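Local coordinates for protein NADH dehydrogenase (Methanothermobacter marburgensis, PDB 4R81) that probably oxidises NAD(P)H and passes the electrons to quinones through a bound flavin mononucleotide, as a two-chain flavodoxin-like enzyme, at residues 9-14 and 95-100; 77-82 and 106-111; 129-134 and 193-198; 175-180 and 186-191. All blocks are in the same frame, centred on the assembly; numbering follows the deposited sequence.

Contact 1. Residues 9-14 and 95-100. With FMN (flavin mononucleotide), chain E.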
loop_
_atom_site.group_PDB
_atom_site.type_symbol
_atom_site.label_atom_id
_atom_site.label_comp_id
_atom_site.label_asym_id
_atom_site.label_seq_id
_atom_site.Cartn_x
_atom_site.Cartn_y
_atom_site.Cartn_z
ATOM N N LEU A 9 9.122 5.577 -12.149
ATOM C CA LEU A 9 9.039 4.334 -11.390
ATOM C C LEU A 9 7.935 3.488 -11.999
ATOM O O LEU A 9 6.779 3.908 -12.071
ATOM C CB LEU A 9 8.727 4.608 -9.914
ATOM C CG LEU A 9 9.835 5.188 -9.024
ATOM C CD1 LEU A 9 11.102 4.349 -9.154
ATOM C CD2 LEU A 9 10.118 6.673 -9.336
ATOM N N PHE A 10 8.296 2.292 -12.434
ATOM C CA PHE A 10 7.356 1.391 -13.076
ATOM C C PHE A 10 7.251 0.119 -12.247
ATOM O O PHE A 10 8.258 -0.532 -11.955
ATOM C CB PHE A 10 7.821 1.074 -14.497
ATOM C CG PHE A 10 6.946 0.094 -15.213
ATOM C CD1 PHE A 10 5.755 0.500 -15.788
ATOM C CD2 PHE A 10 7.309 -1.235 -15.308
ATOM C CE1 PHE A 10 4.941 -0.409 -16.455
ATOM C CE2 PHE A 10 6.500 -2.144 -15.961
ATOM C CZ PHE A 10 5.320 -1.734 -16.537
ATOM N N ALA A 11 6.026 -0.237 -11.879
ATOM C CA ALA A 11 5.787 -1.368 -10.996
ATOM C C ALA A 11 4.800 -2.379 -11.574
ATOM O O ALA A 11 3.590 -2.212 -11.429
ATOM C CB ALA A 11 5.282 -0.862 -9.640
ATOM N N HIS A 12 5.312 -3.435 -12.205
ATOM C CA HIS A 12 4.467 -4.520 -12.713
ATOM C C HIS A 12 5.318 -5.757 -12.989
ATOM O O HIS A 12 6.384 -5.648 -13.594
ATOM C CB HIS A 12 3.732 -4.107 -13.994
ATOM C CG HIS A 12 2.532 -4.950 -14.294
ATOM N ND1 HIS A 12 2.618 -6.287 -14.624
ATOM C CD2 HIS A 12 1.211 -4.648 -14.306
ATOM C CE1 HIS A 12 1.408 -6.771 -14.820
ATOM N NE2 HIS A 12 0.534 -5.797 -14.635
ATOM N N PRO A 13 4.851 -6.938 -12.553
ATOM C CA PRO A 13 5.674 -8.139 -12.752
ATOM C C PRO A 13 5.742 -8.642 -14.193
ATOM O O PRO A 13 6.691 -9.342 -14.555
ATOM C CB PRO A 13 4.988 -9.197 -11.866
ATOM C CG PRO A 13 3.563 -8.725 -11.744
ATOM C CD PRO A 13 3.650 -7.208 -11.736
ATOM N N SER A 14 4.758 -8.295 -15.013
ATOM C CA SER A 14 4.611 -8.965 -16.295
ATOM C C SER A 14 5.349 -8.254 -17.412
ATOM O O SER A 14 5.352 -7.024 -17.478
ATOM C CB SER A 14 3.133 -9.125 -16.649
ATOM O OG SER A 14 2.982 -9.944 -17.797
ATOM N N ASP A 95 -4.425 0.428 -3.672
ATOM C CA ASP A 95 -3.164 1.151 -3.520
ATOM C C ASP A 95 -2.165 0.539 -4.502
ATOM O O ASP A 95 -2.510 -0.361 -5.268
ATOM C CB ASP A 95 -2.687 1.091 -2.058
ATOM C CG ASP A 95 -1.555 2.077 -1.739
ATOM O OD1 ASP A 95 -1.179 2.917 -2.584
ATOM O OD2 ASP A 95 -1.034 2.014 -0.605
ATOM N N CYS A 96 -0.938 1.037 -4.501
ATOM C CA CYS A 96 0.019 0.492 -5.441
ATOM C C CYS A 96 0.476 -0.933 -5.071
ATOM O O CYS A 96 0.243 -1.426 -3.955
ATOM C CB CYS A 96 1.196 1.454 -5.616
ATOM S SG CYS A 96 2.006 1.772 -4.089
ATOM N N PRO A 97 1.066 -1.632 -6.053
ATOM C CA PRO A 97 1.615 -2.958 -5.771
ATOM C C PRO A 97 2.594 -2.875 -4.617
ATOM O O PRO A 97 3.230 -1.833 -4.426
ATOM C CB PRO A 97 2.371 -3.287 -7.059
ATOM C CG PRO A 97 1.553 -2.629 -8.114
ATOM C CD PRO A 97 1.151 -1.313 -7.492
ATOM N N ALA A 98 2.700 -3.954 -3.850
ATOM C CA ALA A 98 3.626 -4.011 -2.728
ATOM C C ALA A 98 5.033 -3.576 -3.117
ATOM O O ALA A 98 5.725 -2.940 -2.314
ATOM C CB ALA A 98 3.655 -5.411 -2.141
ATOM N N LYS A 99 5.453 -3.925 -4.337
ATOM C CA LYS A 99 6.786 -3.563 -4.821
ATOM C C LYS A 99 7.007 -2.047 -4.794
ATOM O O LYS A 99 8.069 -1.576 -4.372
ATOM C CB LYS A 99 7.029 -4.101 -6.235
ATOM C CG LYS A 99 8.340 -3.630 -6.840
ATOM C CD LYS A 99 9.534 -4.386 -6.270
ATOM C CE LYS A 99 9.730 -5.731 -6.970
ATOM N NZ LYS A 99 10.701 -6.614 -6.252
ATOM N N LEU A 100 5.998 -1.282 -5.214
ATOM C CA LEU A 100 6.119 0.170 -5.211
ATOM C C LEU A 100 5.928 0.733 -3.807
ATOM O O LEU A 100 6.580 1.713 -3.437
ATOM C CB LEU A 100 5.126 0.810 -6.195
ATOM C CG LEU A 100 5.136 2.335 -6.322
ATOM C CD1 LEU A 100 6.528 2.841 -6.689
ATOM C CD2 LEU A 100 4.098 2.769 -7.348
HETATM N N1 FMN E . -8.956 -2.843 -9.893
HETATM C C2 FMN E . -9.603 -1.874 -9.151
HETATM O O2 FMN E . -10.309 -1.048 -9.715
HETATM N N3 FMN E . -9.456 -1.823 -7.779
HETATM C C4 FMN E . -8.658 -2.744 -7.134
HETATM O O4 FMN E . -8.535 -2.674 -5.915
HETATM C C4A FMN E . -8.002 -3.730 -7.868
HETATM N N5 FMN E . -7.211 -4.675 -7.245
HETATM C C5A FMN E . -6.555 -5.633 -7.992
HETATM C C6 FMN E . -5.743 -6.572 -7.357
HETATM C C7 FMN E . -5.083 -7.550 -8.098
HETATM C C7M FMN E . -4.194 -8.548 -7.417
HETATM C C8 FMN E . -5.235 -7.589 -9.484
HETATM C C8M FMN E . -4.534 -8.643 -10.297
HETATM C C9 FMN E . -6.056 -6.654 -10.110
HETATM C C9A FMN E . -6.716 -5.672 -9.373
HETATM N N10 FMN E . -7.528 -4.736 -9.993
HETATM C C10 FMN E . -8.160 -3.769 -9.250
HETATM C "C1'" FMN E . -7.693 -4.729 -11.479
HETATM C "C2'" FMN E . -6.396 -4.108 -12.019
HETATM O "O2'" FMN E . -6.267 -2.743 -11.672
HETATM C "C3'" FMN E . -6.262 -4.347 -13.514
HETATM O "O3'" FMN E . -5.987 -5.729 -13.676
HETATM C "C4'" FMN E . -5.118 -3.527 -14.097
HETATM O "O4'" FMN E . -5.399 -2.144 -14.071
HETATM C "C5'" FMN E . -4.808 -3.932 -15.529
HETATM O "O5'" FMN E . -3.573 -3.338 -15.853
HETATM P P FMN E . -2.306 -4.289 -16.102
HETATM O O1P FMN E . -2.584 -5.096 -17.357
HETATM O O2P FMN E . -1.070 -3.446 -16.297
HETATM O O3P FMN E . -2.167 -5.226 -14.926
#
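With CG anti to its own N (chi1 -179°), L100 brings CD1 along the strand to CB of L9, 4.3 Å away, while the helix backbone itself sets L100 CB against the CB of A11 at 3.8 Å. On the other side of the backbone, H12 leaves the chain away from 95-100, and its CG, anti to N (chi1 -160°), then takes the imidazole to the flavin phosphate. The ring of P97, at the N-cap position of helix 98-107, fills in beside A11: its CG lies 3.9 Å from A11 O, a buried carbonyl oxygen that finds no hydrogen-bond partner in the model. In the flavodoxin-like fold the turn after the first strand, 5-10, borders the phosphate, and here H12 NE2 donates to FMN O3P at 2.8 Å (N-H...O 154°), with the oxygen near the ring plane at the imidazole edge. At the other nitrogen, H12 ND1 accepts from S14 N at 3.0 Å, again in the ring plane, so two in-plane bonds fix the rotation of the imidazole. Y56 of the second subunit meets the same ring edge-to-face. With alanine instead of H12, FMN O3P would probably lose this donor and S14 N its acceptor. P97 packs on Y89 and on W92, itself a residue of the flavin pocket.

Contact 2. Residues 77-82 and 106-111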
loop_
_atom_site.group_PDB
_atom_site.type_symbol
_atom_site.label_atom_id
_atom_site.label_comp_id
_atom_site.label_asym_id
_atom_site.label_seq_id
_atom_site.Cartn_x
_atom_site.Cartn_y
_atom_site.Cartn_z
ATOM N N GLU A 77 20.153 9.224 -6.322
ATOM C CA GLU A 77 20.890 9.789 -7.452
ATOM C C GLU A 77 20.003 9.938 -8.685
ATOM O O GLU A 77 20.042 10.964 -9.369
ATOM C CB GLU A 77 22.105 8.928 -7.793
ATOM C CG GLU A 77 23.193 8.933 -6.743
ATOM C CD GLU A 77 24.489 8.344 -7.265
ATOM O OE1 GLU A 77 24.790 8.548 -8.462
ATOM O OE2 GLU A 77 25.201 7.677 -6.482
ATOM N N ARG A 78 19.209 8.910 -8.968
ATOM C CA ARG A 78 18.281 8.946 -10.097
ATOM C C ARG A 78 17.266 10.079 -9.963
ATOM O O ARG A 78 17.000 10.804 -10.926
ATOM C CB ARG A 78 17.571 7.597 -10.243
ATOM C CG ARG A 78 18.513 6.471 -10.650
ATOM C CD ARG A 78 17.840 5.108 -10.593
ATOM N NE ARG A 78 18.754 4.034 -10.968
ATOM C CZ ARG A 78 18.373 2.795 -11.256
ATOM N NH1 ARG A 78 17.086 2.474 -11.230
ATOM N NH2 ARG A 78 19.273 1.881 -11.586
ATOM N N ILE A 79 16.704 10.227 -8.767
ATOM C CA ILE A 79 15.787 11.330 -8.483
ATOM C C ILE A 79 16.507 12.677 -8.615
ATOM O O ILE A 79 15.946 13.655 -9.136
ATOM C CB ILE A 79 15.164 11.175 -7.078
ATOM C CG1 ILE A 79 14.374 9.865 -7.006
ATOM C CG2 ILE A 79 14.283 12.370 -6.733
ATOM C CD1 ILE A 79 13.932 9.470 -5.602
ATOM N N GLY A 80 17.755 12.723 -8.159
ATOM C CA GLY A 80 18.536 13.946 -8.219
ATOM C C GLY A 80 18.750 14.475 -9.625
ATOM O O GLY A 80 18.860 15.685 -9.822
ATOM N N ARG A 81 18.811 13.569 -10.602
ATOM C CA ARG A 81 19.023 13.956 -11.997
ATOM C C ARG A 81 17.735 14.471 -12.633
ATOM O O ARG A 81 17.761 15.062 -13.711
ATOM C CB ARG A 81 19.568 12.781 -12.820
ATOM C CG ARG A 81 20.935 12.283 -12.359
ATOM C CD ARG A 81 21.618 11.409 -13.409
ATOM N NE ARG A 81 21.007 10.089 -13.552
ATOM C CZ ARG A 81 21.388 9.010 -12.872
ATOM N NH1 ARG A 81 22.369 9.093 -11.985
ATOM N NH2 ARG A 81 20.784 7.846 -13.073
ATOM N N ALA A 82 16.617 14.264 -11.946
ATOM C CA ALA A 82 15.304 14.526 -12.523
ATOM C C ALA A 82 14.692 15.865 -12.125
ATOM O O ALA A 82 14.971 16.407 -11.052
ATOM C CB ALA A 82 14.348 13.393 -12.186
ATOM N N ARG A 106 11.256 2.392 1.773
ATOM C CA ARG A 106 12.714 2.316 1.814
ATOM C C ARG A 106 13.440 3.543 1.264
ATOM O O ARG A 106 14.567 3.841 1.676
ATOM C CB ARG A 106 13.192 1.062 1.070
ATOM C CG ARG A 106 12.682 -0.253 1.662
ATOM C CD ARG A 106 13.417 -1.448 1.066
ATOM N NE ARG A 106 14.851 -1.338 1.313
ATOM C CZ ARG A 106 15.795 -1.347 0.375
ATOM N NH1 ARG A 106 15.476 -1.506 -0.900
ATOM N NH2 ARG A 106 17.070 -1.213 0.724
ATOM N N VAL A 107 12.807 4.248 0.333
ATOM C CA VAL A 107 13.490 5.324 -0.375
ATOM C C VAL A 107 13.169 6.686 0.226
ATOM O O VAL A 107 14.005 7.581 0.215
ATOM C CB VAL A 107 13.219 5.257 -1.906
ATOM C CG1 VAL A 107 13.906 6.414 -2.656
ATOM C CG2 VAL A 107 13.688 3.904 -2.459
ATOM N N TRP A 108 11.978 6.832 0.798
ATOM C CA TRP A 108 11.616 8.094 1.435
ATOM C C TRP A 108 12.201 8.139 2.852
ATOM O O TRP A 108 11.482 7.981 3.844
ATOM C CB TRP A 108 10.094 8.253 1.490
ATOM C CG TRP A 108 9.369 8.877 0.281
ATOM C CD1 TRP A 108 8.044 9.184 0.235
ATOM C CD2 TRP A 108 9.910 9.270 -1.009
ATOM N NE1 TRP A 108 7.716 9.730 -0.982
ATOM C CE2 TRP A 108 8.837 9.797 -1.763
ATOM C CE3 TRP A 108 11.181 9.225 -1.598
ATOM C CZ2 TRP A 108 8.996 10.283 -3.066
ATOM C CZ3 TRP A 108 11.337 9.706 -2.898
ATOM C CH2 TRP A 108 10.248 10.226 -3.616
ATOM N N THR A 109 13.507 8.365 2.946
ATOM C CA THR A 109 14.235 8.212 4.210
ATOM C C THR A 109 14.318 9.484 5.034
ATOM O O THR A 109 14.218 10.591 4.506
ATOM C CB THR A 109 15.664 7.681 3.959
ATOM O OG1 THR A 109 16.326 8.519 3.004
ATOM C CG2 THR A 109 15.600 6.285 3.408
ATOM N N TYR A 110 14.496 9.319 6.344
ATOM C CA TYR A 110 14.651 10.463 7.222
ATOM C C TYR A 110 15.915 11.222 6.831
ATOM O O TYR A 110 16.977 10.621 6.620
ATOM C CB TYR A 110 14.716 10.043 8.692
ATOM C CG TYR A 110 14.759 11.239 9.607
ATOM C CD1 TYR A 110 15.965 11.836 9.942
ATOM C CD2 TYR A 110 13.588 11.803 10.100
ATOM C CE1 TYR A 110 16.011 12.946 10.745
ATOM C CE2 TYR A 110 13.623 12.911 10.910
ATOM C CZ TYR A 110 14.839 13.478 11.233
ATOM O OH TYR A 110 14.888 14.586 12.039
ATOM N N GLY A 111 15.790 12.545 6.733
ATOM C CA GLY A 111 16.899 13.388 6.326
ATOM C C GLY A 111 16.884 13.686 4.840
ATOM O O GLY A 111 17.608 14.568 4.374
#
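I79, on helix 70-80, reaches V107 and W108 with a single atom, its CD1, and every direct contact between 77-82 and 106-111 is apolar. CD1 lies 3.8 Å from W108 CZ3, in the plane of the indole and at its benzo edge, so the methyl abuts the rim of the ring and not a face. The same CD1 is 4.2 Å from V107 CG1. Torsions explain the reach: I79 CG1 stands anti to the carbonyl carbon (chi1 -61°) and CD1 continues the extended branch (chi2 169°), bridging backbones whose nearest CA atoms, those of I79 and V107, are 10.3 Å apart. The interface is accordingly small, with 80 Å² buried in all.

Two aromatic contacts involve the same indole. W108 packs edge-to-face with W103 and, across the dimer interface, edge-to-face with W93 of the second subunit, a residue of the flavin site.

Hydrogen bonds hold the pieces from outside the apolar meeting. W108 NE1 donates to R160 O. W108 is also the centre of an inverse gamma turn just after helix 98-107, closed by a weak bond from T109 N to V107 O at 2.9 Å, while V107 O receives a second partner, H76 NE2 of helix 70-80.

With no polar atom of either segment bonded to the other, the fit rests on shape and burial: a methyl against a ring edge joins helix 70-80 to the turn that follows helix 98-107, while the orientation of the indole is probably fixed largely by the NE1 bond to R160 O and the neighbouring tryptophans.

Contact 3. Residues 129-134 and 193-198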
loop_
_atom_site.group_PDB
_atom_site.type_symbol
_atom_site.label_atom_id
_atom_site.label_comp_id
_atom_site.label_asym_id
_atom_site.label_seq_id
_atom_site.Cartn_x
_atom_site.Cartn_y
_atom_site.Cartn_z
ATOM N N LYS A 129 7.431 18.403 -10.521
ATOM C CA LYS A 129 6.165 17.744 -10.836
ATOM C C LYS A 129 6.244 16.228 -10.724
ATOM O O LYS A 129 7.231 15.619 -11.123
ATOM C CB LYS A 129 5.718 18.107 -12.255
ATOM C CG LYS A 129 4.336 17.594 -12.630
ATOM C CD LYS A 129 3.877 18.215 -13.933
ATOM C CE LYS A 129 2.371 18.092 -14.133
ATOM N NZ LYS A 129 1.980 18.527 -15.513
ATOM N N ALA A 130 5.190 15.625 -10.189
ATOM C CA ALA A 130 5.039 14.182 -10.225
ATOM C C ALA A 130 3.735 13.839 -10.926
ATOM O O ALA A 130 2.700 14.466 -10.672
ATOM C CB ALA A 130 5.055 13.601 -8.825
ATOM N N VAL A 131 3.797 12.846 -11.809
ATOM C CA VAL A 131 2.634 12.352 -12.532
ATOM C C VAL A 131 2.365 10.899 -12.135
ATOM O O VAL A 131 3.261 10.051 -12.191
ATOM C CB VAL A 131 2.873 12.400 -14.051
ATOM C CG1 VAL A 131 1.651 11.890 -14.802
ATOM C CG2 VAL A 131 3.223 13.817 -14.493
ATOM N N VAL A 132 1.134 10.602 -11.730
ATOM C CA VAL A 132 0.762 9.233 -11.397
ATOM C C VAL A 132 -0.192 8.710 -12.460
ATOM O O VAL A 132 -1.234 9.309 -12.716
ATOM C CB VAL A 132 0.074 9.154 -10.016
ATOM C CG1 VAL A 132 -0.388 7.722 -9.725
ATOM C CG2 VAL A 132 1.019 9.639 -8.936
ATOM N N LEU A 133 0.177 7.600 -13.083
ATOM C CA LEU A 133 -0.667 6.957 -14.086
ATOM C C LEU A 133 -1.055 5.591 -13.539
ATOM O O LEU A 133 -0.264 4.638 -13.557
ATOM C CB LEU A 133 0.058 6.828 -15.431
ATOM C CG LEU A 133 0.570 8.109 -16.097
ATOM C CD1 LEU A 133 1.242 7.821 -17.441
ATOM C CD2 LEU A 133 -0.552 9.119 -16.282
ATOM N N CYS A 134 -2.275 5.514 -13.017
ATOM C CA CYS A 134 -2.742 4.325 -12.326
ATOM C C CYS A 134 -3.831 3.624 -13.128
ATOM O O CYS A 134 -4.905 4.181 -13.371
ATOM C CB CYS A 134 -3.277 4.726 -10.950
ATOM S SG CYS A 134 -4.025 3.398 -10.027
ATOM N N ARG A 193 -0.333 9.329 -23.117
ATOM C CA ARG A 193 0.526 10.046 -24.052
ATOM C C ARG A 193 0.412 11.549 -23.808
ATOM O O ARG A 193 1.421 12.259 -23.769
ATOM C CB ARG A 193 0.157 9.684 -25.493
ATOM C CG ARG A 193 1.166 10.120 -26.547
ATOM C CD ARG A 193 0.974 9.315 -27.836
ATOM N NE ARG A 193 -0.334 8.657 -27.875
ATOM C CZ ARG A 193 -0.524 7.338 -27.855
ATOM N NH1 ARG A 193 -1.757 6.846 -27.882
ATOM N NH2 ARG A 193 0.510 6.509 -27.819
ATOM N N ARG A 194 -0.817 12.016 -23.606
ATOM C CA ARG A 194 -1.077 13.431 -23.364
ATOM C C ARG A 194 -0.367 13.905 -22.098
ATOM O O ARG A 194 0.148 15.018 -22.048
ATOM C CB ARG A 194 -2.583 13.679 -23.264
ATOM C CG ARG A 194 -2.978 15.144 -23.134
ATOM C CD ARG A 194 -4.486 15.301 -22.917
ATOM N NE ARG A 194 -5.239 14.765 -24.047
ATOM C CZ ARG A 194 -6.306 13.978 -23.942
ATOM N NH1 ARG A 194 -6.773 13.627 -22.747
ATOM N NH2 ARG A 194 -6.908 13.544 -25.041
ATOM N N ALA A 195 -0.331 13.049 -21.082
ATOM C CA ALA A 195 0.290 13.409 -19.816
ATOM C C ALA A 195 1.788 13.634 -19.974
ATOM O O ALA A 195 2.373 14.474 -19.285
ATOM C CB ALA A 195 0.016 12.356 -18.769
ATOM N N GLY A 196 2.399 12.888 -20.892
ATOM C CA GLY A 196 3.809 13.057 -21.206
ATOM C C GLY A 196 4.049 14.323 -22.006
ATOM O O GLY A 196 4.955 15.103 -21.704
ATOM N N ARG A 197 3.229 14.524 -23.034
ATOM C CA ARG A 197 3.328 15.698 -23.894
ATOM C C ARG A 197 3.092 16.984 -23.096
ATOM O O ARG A 197 3.732 18.002 -23.344
ATOM C CB ARG A 197 2.320 15.582 -25.044
ATOM C CG ARG A 197 2.341 16.717 -26.056
ATOM C CD ARG A 197 1.169 16.585 -27.025
ATOM N NE ARG A 197 0.880 15.182 -27.311
ATOM C CZ ARG A 197 -0.305 14.603 -27.132
ATOM N NH1 ARG A 197 -1.339 15.309 -26.690
ATOM N NH2 ARG A 197 -0.458 13.317 -27.412
ATOM N N ASN A 198 2.202 16.922 -22.109
ATOM C CA ASN A 198 1.826 18.126 -21.372
ATOM C C ASN A 198 2.523 18.256 -20.027
ATOM O O ASN A 198 2.040 18.959 -19.144
ATOM C CB ASN A 198 0.308 18.189 -21.185
ATOM C CG ASN A 198 -0.426 18.424 -22.489
ATOM O OD1 ASN A 198 0.188 18.717 -23.516
ATOM N ND2 ASN A 198 -1.745 18.300 -22.455
HETATM O O HOH W 1 1.507 15.893 -17.145
#
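K129, V131 and L133 point from strand 129-135 toward the last turns of helix 185-197, a helix packed on a face of the parallel five-stranded sheet of this flavodoxin-like alpha/beta fold. K129 comes first, its chain extended all along, with CG anti to the backbone N (chi1 -174°), and this carries NZ out from the sheet face to the C-terminal end of the helix. There NZ donates to a water at 3.1 Å, and that water donates on to A195 O at 2.7 Å, a one-water bridge between strand and helix. N198 O is 3.7 Å from K129 NZ, too long for a direct bond. The ammonium group bonds instead to L199 O and H201 O, in what is probably a C-terminal purification tag, so this grip need not reflect the natural protein.

A130 and V132 alternate to the reverse face and pack on helix 148-162. V131 returns to the near face and sets CG1 4.3 Å from A195 CB, at the point where the CA atoms of V131 and A195 come within 7.7 Å, the closest backbone approach of the two segments. The small side chain of A195 is consistent with this close approach. L133 extends the apolar patch toward V22 and F26 of helix 18-32, so that two helices share its side chain, and from L133 the branch carrying CD2 meets A195 CB at 4.1 Å.

Contact 4. Residues 175-180 and 186-191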
loop_
_atom_site.group_PDB
_atom_site.type_symbol
_atom_site.label_atom_id
_atom_site.label_comp_id
_atom_site.label_asym_id
_atom_site.label_seq_id
_atom_site.Cartn_x
_atom_site.Cartn_y
_atom_site.Cartn_z
ATOM N N GLY A 175 -9.104 3.928 -15.900
ATOM C CA GLY A 175 -10.008 2.892 -15.432
ATOM C C GLY A 175 -10.715 2.107 -16.519
ATOM O O GLY A 175 -10.596 2.422 -17.700
ATOM N N GLY A 176 -11.434 1.067 -16.107
ATOM C CA GLY A 176 -12.207 0.248 -17.024
ATOM C C GLY A 176 -11.442 -0.935 -17.588
ATOM O O GLY A 176 -11.928 -1.630 -18.494
ATOM N N MET A 177 -10.248 -1.176 -17.053
ATOM C CA MET A 177 -9.393 -2.237 -17.569
ATOM C C MET A 177 -9.685 -3.568 -16.880
ATOM O O MET A 177 -8.875 -4.074 -16.103
ATOM C CB MET A 177 -7.920 -1.861 -17.419
ATOM C CG MET A 177 -7.588 -0.453 -17.910
ATOM S SD MET A 177 -8.219 -0.079 -19.557
ATOM C CE MET A 177 -7.267 -1.229 -20.566
ATOM N N VAL A 178 -10.854 -4.128 -17.161
ATOM C CA VAL A 178 -11.200 -5.440 -16.639
ATOM C C VAL A 178 -10.748 -6.493 -17.644
ATOM O O VAL A 178 -10.698 -6.221 -18.843
ATOM C CB VAL A 178 -12.709 -5.550 -16.336
ATOM C CG1 VAL A 178 -13.075 -4.638 -15.180
ATOM C CG2 VAL A 178 -13.524 -5.193 -17.558
ATOM N N PRO A 179 -10.380 -7.686 -17.155
ATOM C CA PRO A 179 -9.892 -8.765 -18.022
ATOM C C PRO A 179 -10.843 -9.084 -19.176
ATOM O O PRO A 179 -12.039 -9.275 -18.953
ATOM C CB PRO A 179 -9.811 -9.960 -17.070
ATOM C CG PRO A 179 -9.555 -9.344 -15.735
ATOM C CD PRO A 179 -10.323 -8.053 -15.727
ATOM N N GLY A 180 -10.312 -9.121 -20.396
ATOM C CA GLY A 180 -11.101 -9.478 -21.563
ATOM C C GLY A 180 -11.809 -8.309 -22.222
ATOM O O GLY A 180 -12.471 -8.475 -23.248
ATOM N N GLU A 186 -7.782 2.271 -25.770
ATOM C CA GLU A 186 -7.266 3.315 -26.646
ATOM C C GLU A 186 -7.362 4.706 -26.023
ATOM O O GLU A 186 -6.450 5.519 -26.153
ATOM C CB GLU A 186 -7.969 3.284 -28.005
ATOM C CG GLU A 186 -7.011 3.414 -29.163
ATOM C CD GLU A 186 -5.843 2.455 -29.038
ATOM O OE1 GLU A 186 -4.686 2.909 -29.179
ATOM O OE2 GLU A 186 -6.081 1.250 -28.788
ATOM N N ILE A 187 -8.467 4.974 -25.341
ATOM C CA ILE A 187 -8.664 6.281 -24.741
ATOM C C ILE A 187 -7.688 6.483 -23.581
ATOM O O ILE A 187 -7.152 7.574 -23.387
ATOM C CB ILE A 187 -10.144 6.493 -24.330
ATOM C CG1 ILE A 187 -10.362 7.858 -23.693
ATOM C CG2 ILE A 187 -10.625 5.404 -23.378
ATOM C CD1 ILE A 187 -11.807 8.061 -23.287
ATOM N N ASN A 188 -7.430 5.422 -22.826
ATOM C CA ASN A 188 -6.496 5.527 -21.717
ATOM C C ASN A 188 -5.052 5.742 -22.167
ATOM O O ASN A 188 -4.303 6.478 -21.518
ATOM C CB ASN A 188 -6.623 4.326 -20.770
ATOM C CG ASN A 188 -7.846 4.425 -19.892
ATOM O OD1 ASN A 188 -8.376 5.518 -19.685
ATOM N ND2 ASN A 188 -8.305 3.293 -19.368
ATOM N N LEU A 189 -4.670 5.112 -23.279
ATOM C CA LEU A 189 -3.344 5.314 -23.850
ATOM C C LEU A 189 -3.210 6.729 -24.405
ATOM O O LEU A 189 -2.133 7.323 -24.362
ATOM C CB LEU A 189 -3.047 4.271 -24.935
ATOM C CG LEU A 189 -2.890 2.822 -24.457
ATOM C CD1 LEU A 189 -2.526 1.889 -25.603
ATOM C CD2 LEU A 189 -1.852 2.723 -23.347
ATOM N N MET A 190 -4.310 7.272 -24.919
ATOM C CA MET A 190 -4.321 8.655 -25.381
ATOM C C MET A 190 -4.048 9.590 -24.202
ATOM O O MET A 190 -3.291 10.557 -24.327
ATOM C CB MET A 190 -5.663 9.003 -26.045
ATOM C CG MET A 190 -5.638 10.286 -26.870
ATOM S SD MET A 190 -7.273 10.877 -27.372
ATOM C CE MET A 190 -8.008 9.358 -27.975
ATOM N N ARG A 191 -4.673 9.298 -23.062
ATOM C CA ARG A 191 -4.479 10.098 -21.856
ATOM C C ARG A 191 -3.035 10.010 -21.358
ATOM O O ARG A 191 -2.436 11.021 -20.974
ATOM C CB ARG A 191 -5.470 9.671 -20.764
ATOM C CG ARG A 191 -6.929 9.974 -21.137
ATOM C CD ARG A 191 -7.914 9.419 -20.135
ATOM N NE ARG A 191 -7.710 9.997 -18.813
ATOM C CZ ARG A 191 -8.089 9.420 -17.682
ATOM N NH1 ARG A 191 -8.683 8.235 -17.711
ATOM N NH2 ARG A 191 -7.857 10.018 -16.523
#
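N188 and M177 run past each other in opposite directions where the loop after strand 169-174, the last strand of the flavodoxin-like sheet, folds back along helix 185-197. The carboxamide of N188 faces the loop, and its ND2 is the shared donor: it gives a hydrogen bond to G175 O of 3.0 Å (N-H...O 153°) with that oxygen lying in the amide plane, while seen from G175 the donor is tilted 29° from the carbonyl plane. A weak second bond runs from N188 ND2 to M177 SD at 3.4 Å. The sulfur is placed there by CG standing anti to the carbonyl carbon (chi1 -48°) and by the bend at chi2, whereas the bend at chi3 only directs CE; M177 is the centre of an inverse gamma turn. M177 also lies about 4 Å from the bound FMN by nearest atoms, and its backbone bonds to A136, so the loop borders the flavin pocket. A leucine in place of N188 would probably leave G175 O without its amide donor and take from the M177 sulfur its weak N-H partner. R191, salt-bridged to E172 and bonded through NH1 to I173 O, also makes a weak bond from NH1 to N188 OD1 at 3.4 Å.

All four contacts lie within one flavodoxin-like fold built on a single parallel sheet. Contact 1 and contact 2 both use helix 98-107, their segments alternate along the chain, and their centres are 18 Å apart. Contact 3 and contact 4 follow later in the sequence and share helix 185-197; contact 4 is nested inside the loop closed by contact 3, with centres 15 Å apart. Contacts 2 and 4 lie on opposite sides of the chain's centre, with centres 31 Å apart. Contacts 1 and 4 each supply one residue to the same FMN pocket, although their nearest atoms are about 10 Å apart: loops after two separate strands meet at one flavin.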